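Local coordinates for protein autolysin E (Staphylococcus aureus, PDB 4PI8) that probably hydrolyses the glycan strands of bacterial peptidoglycan as an endo-beta-N-acetylglucosaminidase related to the lysozymes, and here holds a NAG-NAM disaccharide, at residues 104-108 against 109-113; 146-150 against 151-155; 163-166 against 167-171; 179-183 against 184-188. The protein carries 1 engineered substitution. One frame throughout, in Å; residues are numbered along the deposited sequence.

Contact 1: residues 104-108 against 109-113. Engineered in segment 104-108: A108 (natural residue Glu).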
loop_
_atom_site.group_PDB
_atom_site.type_symbol
_atom_site.label_atom_id
_atom_site.label_comp_id
_atom_site.label_asym_id
_atom_site.label_seq_id
_atom_site.Cartn_x
_atom_site.Cartn_y
_atom_site.Cartn_z
ATOM N N HIS A 104 -5.613 -1.828 -0.019
ATOM C CA HIS A 104 -4.220 -2.155 0.207
ATOM C C HIS A 104 -4.131 -3.450 0.994
ATOM O O HIS A 104 -3.368 -4.362 0.603
ATOM C CB HIS A 104 -3.537 -0.971 0.866
ATOM C CG HIS A 104 -2.054 -1.101 1.006
ATOM N ND1 HIS A 104 -1.271 -0.055 1.395
ATOM C CD2 HIS A 104 -1.234 -2.173 0.840
ATOM C CE1 HIS A 104 -0.022 -0.449 1.435
ATOM N NE2 HIS A 104 0.033 -1.725 1.108
ATOM N N ALA A 105 -4.840 -3.558 2.109
ATOM C CA ALA A 105 -4.776 -4.788 2.923
ATOM C C ALA A 105 -5.198 -5.955 2.115
ATOM O O ALA A 105 -4.568 -7.056 2.288
ATOM C CB ALA A 105 -5.639 -4.640 4.160
ATOM N N LEU A 106 -6.209 -5.853 1.276
ATOM C CA LEU A 106 -6.664 -7.003 0.479
ATOM C C LEU A 106 -5.584 -7.433 -0.504
ATOM O O LEU A 106 -5.336 -8.643 -0.664
ATOM C CB LEU A 106 -7.941 -6.682 -0.239
ATOM C CG LEU A 106 -9.168 -6.497 0.646
ATOM C CD1 LEU A 106 -10.378 -5.966 -0.126
ATOM C CD2 LEU A 106 -9.511 -7.821 1.376
ATOM N N VAL A 107 -4.933 -6.511 -1.186
ATOM C CA VAL A 107 -3.797 -6.866 -2.077
ATOM C C VAL A 107 -2.691 -7.506 -1.293
ATOM O O VAL A 107 -2.138 -8.587 -1.720
ATOM C CB VAL A 107 -3.355 -5.595 -2.852
ATOM C CG1 VAL A 107 -1.980 -5.763 -3.572
ATOM C CG2 VAL A 107 -4.476 -5.188 -3.802
ATOM N N ALA A 108 -2.295 -6.960 -0.180
ATOM C CA ALA A 108 -1.154 -7.432 0.586
ATOM C C ALA A 108 -1.398 -8.779 1.294
ATOM O O ALA A 108 -0.411 -9.410 1.676
ATOM C CB ALA A 108 -0.740 -6.434 1.594
ATOM N N THR A 109 -2.630 -9.162 1.518
ATOM C CA THR A 109 -2.937 -10.366 2.285
ATOM C C THR A 109 -3.605 -11.437 1.446
ATOM O O THR A 109 -4.156 -12.414 1.982
ATOM C CB THR A 109 -3.878 -10.034 3.473
ATOM O OG1 THR A 109 -5.142 -9.553 3.029
ATOM C CG2 THR A 109 -3.204 -9.096 4.429
ATOM N N GLY A 110 -3.729 -11.226 0.127
ATOM C CA GLY A 110 -4.427 -12.210 -0.658
ATOM C C GLY A 110 -5.864 -12.297 -0.312
ATOM O O GLY A 110 -6.414 -13.357 -0.018
ATOM N N ASN A 111 -6.551 -11.172 -0.303
ATOM C CA ASN A 111 -7.968 -11.087 0.065
ATOM C C ASN A 111 -8.235 -11.606 1.461
ATOM O O ASN A 111 -9.280 -12.158 1.744
ATOM C CB ASN A 111 -8.871 -11.754 -0.957
ATOM C CG ASN A 111 -9.234 -10.825 -2.080
ATOM O OD1 ASN A 111 -9.303 -9.605 -1.920
ATOM N ND2 ASN A 111 -9.383 -11.395 -3.277
ATOM N N GLY A 112 -7.304 -11.377 2.330
ATOM C CA GLY A 112 -7.374 -11.810 3.732
ATOM C C GLY A 112 -7.172 -13.272 3.978
ATOM O O GLY A 112 -7.225 -13.733 5.124
ATOM N N LYS A 113 -6.791 -14.010 2.933
ATOM C CA LYS A 113 -6.846 -15.472 2.983
ATOM C C LYS A 113 -5.512 -16.114 2.876
ATOM O O LYS A 113 -5.458 -17.379 2.980
ATOM C CB LYS A 113 -7.783 -15.989 1.960
ATOM C CG LYS A 113 -9.228 -15.711 2.245
ATOM C CD LYS A 113 -10.079 -16.232 1.142
ATOM C CE LYS A 113 -11.465 -15.671 1.157
ATOM N NZ LYS A 113 -11.734 -15.114 -0.207
HETATM O O HOH W 1 -6.607 -8.971 -3.781
#
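T109 turns its hydroxyl back onto A105 at the C-terminal end of helix 98-108, where an ST motif leads into a type I' beta turn from G110 to K113. Hydrogen bonds dominate. T109 OG1 donates to A105 O at 2.7 Å from above the carbonyl plane, because chi1 of 64° sets the hydroxyl between the backbone N and the carbonyl carbon. The same OG1 accepts G112 N at 2.9 Å, so one buried hydroxyl fastens the last helical turn to the loop; threonine supplies a hydroxyl that both donates and accepts, and its side chain also packs on L80 and F130. N111 N reaches L106 O at 2.8 Å, nearly straight at 167° and on a lone pair.

Backbone shape explains the residue types: N111 and G112 hold the two central positions of the type I' turn, where Asn-Gly is the classic pair, and G110, a glycine with positive phi, starts it. A108, an engineered alanine where the natural chain has glutamate, is the last residue of the helix.

Packing is modest. The L106 side chain meets the N111 amide at an angle, with L106 CB 3.6 Å and L106 CD2 3.8 Å from N111 OD1.

Contact 2: residues 146-150 against 151-155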
loop_
_atom_site.group_PDB
_atom_site.type_symbol
_atom_site.label_atom_id
_atom_site.label_comp_id
_atom_site.label_asym_id
_atom_site.label_seq_id
_atom_site.Cartn_x
_atom_site.Cartn_y
_atom_site.Cartn_z
ATOM N N SER A 146 12.277 -7.423 12.539
ATOM C CA SER A 146 10.951 -7.305 11.909
ATOM C C SER A 146 10.231 -6.129 12.512
ATOM O O SER A 146 10.039 -6.026 13.720
ATOM C CB SER A 146 10.161 -8.581 12.133
ATOM O OG SER A 146 8.841 -8.473 11.586
ATOM N N TYR A 147 9.773 -5.218 11.631
ATOM C CA TYR A 147 9.024 -4.072 12.028
ATOM C C TYR A 147 7.739 -4.460 12.820
ATOM O O TYR A 147 7.446 -3.822 13.812
ATOM C CB TYR A 147 8.650 -3.221 10.799
ATOM C CG TYR A 147 8.270 -1.818 11.165
ATOM C CD1 TYR A 147 9.242 -0.896 11.481
ATOM C CD2 TYR A 147 6.953 -1.420 11.187
ATOM C CE1 TYR A 147 8.918 0.387 11.839
ATOM C CE2 TYR A 147 6.611 -0.142 11.533
ATOM C CZ TYR A 147 7.603 0.772 11.848
ATOM O OH TYR A 147 7.292 2.049 12.201
ATOM N N ALA A 148 7.088 -5.505 12.357
ATOM C CA ALA A 148 5.822 -5.952 12.983
ATOM C C ALA A 148 6.095 -6.321 14.440
ATOM O O ALA A 148 5.292 -6.081 15.337
ATOM C CB ALA A 148 5.215 -7.077 12.242
ATOM N N GLU A 149 7.251 -6.945 14.664
ATOM C CA GLU A 149 7.643 -7.337 16.040
ATOM C C GLU A 149 8.070 -6.123 16.872
ATOM O O GLU A 149 7.617 -5.930 17.998
ATOM C CB GLU A 149 8.734 -8.387 15.989
ATOM C CG GLU A 149 9.334 -8.695 17.354
ATOM C CD GLU A 149 10.137 -9.982 17.340
ATOM O OE1 GLU A 149 10.525 -10.469 16.257
ATOM O OE2 GLU A 149 10.386 -10.518 18.437
ATOM N N LYS A 150 8.856 -5.240 16.276
ATOM C CA LYS A 150 9.258 -4.013 16.918
ATOM C C LYS A 150 8.100 -3.163 17.403
ATOM O O LYS A 150 8.160 -2.597 18.495
ATOM C CB LYS A 150 10.147 -3.195 15.960
ATOM C CG LYS A 150 10.568 -1.823 16.468
ATOM C CD LYS A 150 11.790 -1.310 15.706
ATOM C CE LYS A 150 12.079 0.157 16.010
ATOM N NZ LYS A 150 11.279 1.038 15.117
ATOM N N GLU A 151 7.034 -3.086 16.597
ATOM C CA GLU A 151 5.875 -2.282 16.940
ATOM C C GLU A 151 4.798 -3.066 17.704
ATOM O O GLU A 151 3.742 -2.515 17.986
ATOM C CB GLU A 151 5.226 -1.669 15.677
ATOM C CG GLU A 151 6.046 -0.663 14.907
ATOM C CD GLU A 151 6.717 0.383 15.760
ATOM O OE1 GLU A 151 6.069 1.032 16.607
ATOM O OE2 GLU A 151 7.934 0.548 15.578
ATOM N N GLN A 152 5.069 -4.335 17.961
ATOM C CA GLN A 152 4.251 -5.238 18.759
ATOM C C GLN A 152 2.853 -5.344 18.166
ATOM O O GLN A 152 1.807 -5.141 18.847
ATOM C CB GLN A 152 4.233 -4.810 20.240
ATOM C CG GLN A 152 5.555 -5.110 20.953
ATOM C CD GLN A 152 5.885 -6.618 20.985
ATOM O OE1 GLN A 152 6.892 -7.066 20.425
ATOM N NE2 GLN A 152 5.035 -7.401 21.647
ATOM N N TRP A 153 2.824 -5.631 16.876
ATOM C CA TRP A 153 1.554 -5.915 16.196
ATOM C C TRP A 153 1.176 -7.346 16.480
ATOM O O TRP A 153 1.222 -8.245 15.643
ATOM C CB TRP A 153 1.633 -5.699 14.678
ATOM C CG TRP A 153 1.923 -4.236 14.340
ATOM C CD1 TRP A 153 1.786 -3.144 15.134
ATOM C CD2 TRP A 153 2.340 -3.762 13.058
ATOM N NE1 TRP A 153 2.153 -1.987 14.439
ATOM C CE2 TRP A 153 2.513 -2.374 13.170
ATOM C CE3 TRP A 153 2.660 -4.405 11.865
ATOM C CZ2 TRP A 153 2.960 -1.609 12.090
ATOM C CZ3 TRP A 153 3.096 -3.623 10.796
ATOM C CH2 TRP A 153 3.255 -2.264 10.958
ATOM N N THR A 154 0.698 -7.537 17.700
ATOM C CA THR A 154 0.378 -8.853 18.249
ATOM C C THR A 154 -1.042 -9.323 18.065
ATOM O O THR A 154 -1.448 -10.370 18.540
ATOM C CB THR A 154 0.685 -8.859 19.789
ATOM O OG1 THR A 154 -0.021 -7.805 20.425
ATOM C CG2 THR A 154 2.152 -8.688 20.055
ATOM N N SER A 155 -1.857 -8.583 17.293
ATOM C CA SER A 155 -3.182 -8.974 16.939
ATOM C C SER A 155 -3.542 -8.396 15.548
ATOM O O SER A 155 -2.904 -7.401 15.141
ATOM C CB SER A 155 -4.192 -8.441 17.940
ATOM O OG SER A 155 -4.349 -7.030 17.863
#
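E151 N bonds to Y147 O as the short helix 147-150 ends, then Q152 turns to positive phi and two backbone bonds close a Schellman motif: W153 N to A148 O at 2.9 Å, nearly straight at 169°, and Q152 N to E149 O at 3.0 Å. Glycine is the commonest residue at such a position, but glutamine fills it here.

Past the cap, W153 folds back along the helix, and its six-membered ring receives the edge of Y147 in an offset edge-to-face pair, with planes at 74° and centroids 5.7 Å apart. Y147 CD2 makes the closest approach, 3.8 Å from W153 CH2. A148 is small enough to let the indole lie close, its CB 3.7 Å from W153 CE3.

E151 sits in the angle between the two rings, against a face of each. Its chi1 of -65° lays CG over a face of Y147, 3.9 Å from the ring centroid in a CH-pi contact, while CB rests against one face of W153 near its rim. The bend at chi2 then swings the carboxylate toward the phenol end of Y147, and OE2 forms a long, weak salt bridge with K150 NZ, 3.4 Å away, the two chains running side by side.

Beyond the two segments, Y147 meets the pocket residue F166 edge-to-face, so this Schellman-capped helix end with its aromatic pair backs directly onto a wall of the glycan pocket.

Contact 3: residues 163-166 against 167-171. With AMU (N-acetyl-beta-muramic acid), chain B.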
loop_
_atom_site.group_PDB
_atom_site.type_symbol
_atom_site.label_atom_id
_atom_site.label_comp_id
_atom_site.label_asym_id
_atom_site.label_seq_id
_atom_site.Cartn_x
_atom_site.Cartn_y
_atom_site.Cartn_z
ATOM N N GLY A 163 -0.567 -0.358 10.776
ATOM C CA GLY A 163 -0.304 -0.177 9.389
ATOM C C GLY A 163 -0.712 1.210 8.972
ATOM O O GLY A 163 0.038 1.899 8.278
ATOM N N ALA A 164 -1.908 1.672 9.335
ATOM C CA ALA A 164 -2.343 3.012 9.051
ATOM C C ALA A 164 -1.425 4.065 9.601
ATOM O O ALA A 164 -1.120 5.100 8.961
ATOM C CB ALA A 164 -3.796 3.234 9.533
ATOM N N LYS A 165 -1.027 3.883 10.859
ATOM C CA LYS A 165 -0.122 4.814 11.493
ATOM C C LYS A 165 1.199 4.945 10.706
ATOM O O LYS A 165 1.691 6.065 10.476
ATOM C CB LYS A 165 0.188 4.363 12.921
ATOM C CG LYS A 165 1.090 5.327 13.683
ATOM C CD LYS A 165 1.450 4.808 15.100
ATOM C CE LYS A 165 2.365 5.827 15.771
ATOM N NZ LYS A 165 2.792 5.291 17.107
ATOM N N PHE A 166 1.728 3.798 10.294
ATOM C CA PHE A 166 2.959 3.750 9.489
ATOM C C PHE A 166 2.753 4.499 8.147
ATOM O O PHE A 166 3.576 5.366 7.745
ATOM C CB PHE A 166 3.351 2.346 9.238
ATOM C CG PHE A 166 4.518 2.188 8.263
ATOM C CD1 PHE A 166 5.825 2.282 8.706
ATOM C CD2 PHE A 166 4.295 1.962 6.928
ATOM C CE1 PHE A 166 6.892 2.105 7.805
ATOM C CE2 PHE A 166 5.351 1.796 6.054
ATOM C CZ PHE A 166 6.639 1.873 6.509
ATOM N N ILE A 167 1.652 4.218 7.413
ATOM C CA ILE A 167 1.424 4.873 6.134
ATOM C C ILE A 167 1.326 6.369 6.296
ATOM O O ILE A 167 1.945 7.153 5.584
ATOM C CB ILE A 167 0.187 4.243 5.466
ATOM C CG1 ILE A 167 0.449 2.776 5.102
ATOM C CG2 ILE A 167 -0.233 5.063 4.249
ATOM C CD1 ILE A 167 -0.755 1.923 4.950
ATOM N N ARG A 168 0.570 6.809 7.297
ATOM C CA ARG A 168 0.464 8.216 7.563
ATOM C C ARG A 168 1.832 8.834 7.901
ATOM O O ARG A 168 2.214 9.866 7.343
ATOM C CB ARG A 168 -0.559 8.479 8.708
ATOM C CG ARG A 168 -0.482 9.850 9.406
ATOM C CD ARG A 168 -0.576 11.071 8.520
ATOM N NE ARG A 168 -1.848 11.234 7.860
ATOM C CZ ARG A 168 -2.127 12.176 7.013
ATOM N NH1 ARG A 168 -3.275 12.304 6.415
ATOM N NH2 ARG A 168 -1.150 13.072 6.755
ATOM N N ASN A 169 2.499 8.244 8.883
ATOM C CA ASN A 169 3.732 8.890 9.423
ATOM C C ASN A 169 4.876 8.800 8.480
ATOM O O ASN A 169 5.679 9.745 8.446
ATOM C CB ASN A 169 4.090 8.285 10.752
ATOM C CG ASN A 169 3.188 8.766 11.863
ATOM O OD1 ASN A 169 2.576 9.780 11.750
ATOM N ND2 ASN A 169 3.130 8.010 12.928
ATOM N N GLU A 170 4.993 7.723 7.714
ATOM C CA GLU A 170 6.172 7.546 6.874
ATOM C C GLU A 170 5.988 7.920 5.416
ATOM O O GLU A 170 6.950 8.276 4.756
ATOM C CB GLU A 170 6.707 6.126 6.942
ATOM C CG GLU A 170 6.956 5.720 8.391
ATOM C CD GLU A 170 7.893 6.654 9.132
ATOM O OE1 GLU A 170 8.909 7.100 8.522
ATOM O OE2 GLU A 170 7.585 6.922 10.326
ATOM N N TYR A 171 4.765 7.832 4.872
ATOM C CA TYR A 171 4.474 8.166 3.497
ATOM C C TYR A 171 3.710 9.470 3.397
ATOM O O TYR A 171 4.143 10.442 2.713
ATOM C CB TYR A 171 3.783 6.985 2.754
ATOM C CG TYR A 171 4.792 5.929 2.422
ATOM C CD1 TYR A 171 5.210 5.005 3.384
ATOM C CD2 TYR A 171 5.405 5.882 1.181
ATOM C CE1 TYR A 171 6.192 4.051 3.131
ATOM C CE2 TYR A 171 6.419 4.946 0.939
ATOM C CZ TYR A 171 6.786 4.052 1.901
ATOM O OH TYR A 171 7.788 3.152 1.626
HETATM C C1 AMU B . 9.249 -3.078 -0.050
HETATM C C2 AMU B . 9.483 -2.267 1.191
HETATM C C3 AMU B . 10.472 -1.127 0.898
HETATM C C4 AMU B . 11.750 -1.738 0.278
HETATM C C5 AMU B . 11.381 -2.664 -0.845
HETATM C C6 AMU B . 12.619 -3.319 -1.462
HETATM C C7 AMU B . 7.901 -1.520 2.974
HETATM C C8 AMU B . 6.619 -0.754 3.223
HETATM C C9 AMU B . 10.188 0.930 2.120
HETATM C C10 AMU B . 9.915 1.295 3.528
HETATM C C11 AMU B . 11.122 1.936 1.451
HETATM O O1 AMU B . 8.378 -4.168 0.205
HETATM O O3 AMU B . 10.779 -0.372 2.066
HETATM O O4 AMU B . 12.525 -0.606 -0.150
HETATM O O5 AMU B . 10.510 -3.669 -0.388
HETATM O O6 AMU B . 12.319 -4.059 -2.651
HETATM O O7 AMU B . 8.500 -2.058 3.880
HETATM O O10 AMU B . 8.980 2.105 3.801
HETATM O O11 AMU B . 10.678 0.811 4.458
HETATM N N2 AMU B . 8.228 -1.654 1.695
#
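F166 and Y171 meet where helix 156-172 departs from regular geometry, in a wider pi-type turn at 167-171, and both come to one carboxylate oxygen of the bound muramic acid. Y171 OH donates to O10 of the sugar's lactyl group at 2.7 Å, whereas F166 brings its ring edge, with CZ 3.6 Å from the same O10. Tyrosine suits a place that needs a donor at the end of a rigid ring, and phenylalanine one that needs an apolar edge. The two rings meet obliquely, planes 55° apart, with F166 CE2 3.8 Å from Y171 CE1.

E170 covers one face of F166: its CB stands 4.3 Å from the ring centroid in a CH-pi contact, and E170 CG lies 3.6 Å from F166 CD1. F166 has CG anti to the backbone N (chi1 173°), which swings the ring out from the helix on the side where E170 and Y171 follow. Regular bonds such as E170 N to F166 O, 2.8 Å, hold the turns. Along the outer surface, the extended aliphatic chain of K165 crosses the N169 amide, K165 CG being 3.5 Å from N169 ND2.

The buried side of the helix faces its neighbours: A164 packs on A90 and Y94 of helix 84-94, while I167 fits against L101 and H104 of helix 98-108 and reaches M182 of helix 179-184.

Contact 4: residues 179-183 against 184-188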
loop_
_atom_site.group_PDB
_atom_site.type_symbol
_atom_site.label_atom_id
_atom_site.label_comp_id
_atom_site.label_asym_id
_atom_site.label_seq_id
_atom_site.Cartn_x
_atom_site.Cartn_y
_atom_site.Cartn_z
ATOM N N LEU A 179 -1.101 6.806 -4.686
ATOM C CA LEU A 179 -0.423 5.566 -4.936
ATOM C C LEU A 179 0.815 5.683 -5.818
ATOM O O LEU A 179 1.832 5.046 -5.638
ATOM C CB LEU A 179 -1.382 4.497 -5.523
ATOM C CG LEU A 179 -2.513 4.039 -4.578
ATOM C CD1 LEU A 179 -3.552 3.307 -5.393
ATOM C CD2 LEU A 179 -2.046 3.215 -3.417
ATOM N N TYR A 180 0.650 6.489 -6.873
ATOM C CA TYR A 180 1.779 6.743 -7.790
ATOM C C TYR A 180 3.022 7.252 -7.034
ATOM O O TYR A 180 4.113 6.786 -7.266
ATOM C CB TYR A 180 1.384 7.748 -8.885
ATOM C CG TYR A 180 2.462 7.857 -9.940
ATOM C CD1 TYR A 180 2.559 6.949 -10.968
ATOM C CD2 TYR A 180 3.417 8.845 -9.889
ATOM C CE1 TYR A 180 3.580 7.001 -11.894
ATOM C CE2 TYR A 180 4.454 8.880 -10.821
ATOM C CZ TYR A 180 4.514 7.979 -11.814
ATOM O OH TYR A 180 5.586 8.013 -12.732
ATOM N N GLN A 181 2.790 8.226 -6.168
ATOM C CA GLN A 181 3.901 8.787 -5.389
ATOM C C GLN A 181 4.469 7.794 -4.411
ATOM O O GLN A 181 5.683 7.757 -4.171
ATOM C CB GLN A 181 3.538 10.061 -4.662
ATOM C CG GLN A 181 3.172 11.221 -5.578
ATOM C CD GLN A 181 2.585 12.360 -4.808
ATOM O OE1 GLN A 181 1.718 12.195 -3.949
ATOM N NE2 GLN A 181 3.083 13.579 -5.075
ATOM N N MET A 182 3.612 6.986 -3.780
ATOM C CA MET A 182 4.089 5.950 -2.852
ATOM C C MET A 182 4.968 4.960 -3.598
ATOM O O MET A 182 5.956 4.444 -3.022
ATOM C CB MET A 182 2.897 5.239 -2.198
ATOM C CG MET A 182 2.155 6.109 -1.210
ATOM S SD MET A 182 0.680 5.329 -0.523
ATOM C CE MET A 182 1.435 4.145 0.597
ATOM N N ARG A 183 4.607 4.629 -4.840
ATOM C CA ARG A 183 5.311 3.625 -5.591
ATOM C C ARG A 183 6.596 4.134 -6.278
ATOM O O ARG A 183 7.571 3.399 -6.376
ATOM C CB ARG A 183 4.385 2.981 -6.625
ATOM C CG ARG A 183 5.031 1.950 -7.511
ATOM C CD ARG A 183 5.646 0.770 -6.750
ATOM N NE ARG A 183 6.315 -0.186 -7.640
ATOM C CZ ARG A 183 7.554 -0.055 -8.094
ATOM N NH1 ARG A 183 8.258 1.041 -7.843
ATOM N NH2 ARG A 183 8.072 -1.022 -8.846
ATOM N N TRP A 184 6.536 5.343 -6.839
ATOM C CA TRP A 184 7.575 5.812 -7.731
ATOM C C TRP A 184 8.270 7.089 -7.213
ATOM O O TRP A 184 9.195 7.566 -7.869
ATOM C CB TRP A 184 7.005 6.061 -9.139
ATOM C CG TRP A 184 6.410 4.861 -9.804
ATOM C CD1 TRP A 184 5.094 4.636 -10.026
ATOM C CD2 TRP A 184 7.114 3.745 -10.350
ATOM N NE1 TRP A 184 4.959 3.425 -10.612
ATOM C CE2 TRP A 184 6.163 2.850 -10.842
ATOM C CE3 TRP A 184 8.477 3.393 -10.456
ATOM C CZ2 TRP A 184 6.510 1.650 -11.444
ATOM C CZ3 TRP A 184 8.807 2.216 -11.074
ATOM C CH2 TRP A 184 7.803 1.347 -11.546
ATOM N N ASN A 185 7.874 7.601 -6.077
ATOM C CA ASN A 185 8.474 8.783 -5.451
ATOM C C ASN A 185 9.103 9.746 -6.423
ATOM O O ASN A 185 10.318 9.975 -6.400
ATOM C CB ASN A 185 9.471 8.337 -4.376
ATOM C CG ASN A 185 9.773 9.429 -3.358
ATOM O OD1 ASN A 185 9.129 10.475 -3.317
ATOM N ND2 ASN A 185 10.722 9.113 -2.460
ATOM N N PRO A 186 8.329 10.358 -7.291
ATOM C CA PRO A 186 8.906 11.212 -8.335
ATOM C C PRO A 186 9.678 12.397 -7.763
ATOM O O PRO A 186 10.587 12.922 -8.498
ATOM C CB PRO A 186 7.710 11.663 -9.146
ATOM C CG PRO A 186 6.518 11.300 -8.369
ATOM C CD PRO A 186 6.890 10.165 -7.489
ATOM N N GLU A 187 9.428 12.848 -6.566
ATOM C CA GLU A 187 10.197 13.944 -5.955
ATOM C C GLU A 187 11.608 13.493 -5.710
ATOM O O GLU A 187 12.553 14.323 -5.794
ATOM C CB GLU A 187 9.556 14.364 -4.663
ATOM C CG GLU A 187 10.101 15.635 -4.014
ATOM C CD GLU A 187 9.289 16.113 -2.821
ATOM O OE1 GLU A 187 8.281 15.504 -2.382
ATOM O OE2 GLU A 187 9.614 17.243 -2.323
ATOM N N ASN A 188 11.834 12.215 -5.409
ATOM C CA ASN A 188 13.149 11.606 -5.122
ATOM C C ASN A 188 13.163 10.169 -5.677
ATOM O O ASN A 188 13.053 9.197 -4.946
ATOM C CB ASN A 188 13.513 11.612 -3.644
ATOM C CG ASN A 188 13.796 13.005 -3.125
ATOM O OD1 ASN A 188 12.939 13.662 -2.453
ATOM N ND2 ASN A 188 14.928 13.493 -3.455
#
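W184 N bonds to Y180 O and N185 N to Q181 O, each at 2.9 Å, as helix 179-184 gives out; N185 then takes positive phi and opens a type I beta turn to N188. P186 suits the second position of that turn, since its fixed phi of -61° is the one required.

W184 carries the contact, with R183 and Y180 on opposite sides of its indole. The R183 guanidinium lies flat on one face, planes 23° apart, and its CZ stands 3.9 Å from the centroid of the six-membered ring in a cation-pi interaction. With chi1 at 178°, R183 CG lies over the five-membered ring, 3.5 Å from its centroid, and the bend at chi2 carries the guanidinium back over the six-membered one, so CG and the guanidinium each cover one ring of the indole. From the other side Y180 meets the indole obliquely: W184 CD1 sits over a face of the phenol ring, only 3.4 Å from Y180 CE1. P186 adds its CG at the edge of that phenol, 4.0 Å from Y180 CE2.

The polar ends of Y180 and R183 are bonded outside the two segments. Y180 OH bonds to M45 O and to Y227 OH, while R183 NE reaches D197 O and NH2 reaches Q25 OE1. With all three guanidinium nitrogens hydrogen-bonded and the indole pi system beneath it, R183 can probably stay charged in the interior and is held firmly in one orientation.

Contact 3 is the hub. Its I167 CD1 lies 4.1 Å from H104 ND1 of contact 1, its G163 N is 4.0 Å from W153 CZ2 of contact 2, and its Y171 CE2 is 4.0 Å from M182 O of contact 4. Contacts 1 and 4 do not touch; their centres are 22 Å apart, on opposite sides of the chain's centre. Only contact 3 supplies residues that line the glycan pocket. Around it, measured as nearest approaches from side chain to ligand, the engineered A108 (contact 1), Y147 (contact 2) and M182 (contact 4) lie about 9, 7 and 8 Å from the muramic acid, and R183 of contact 4 about 6 Å from the NAG.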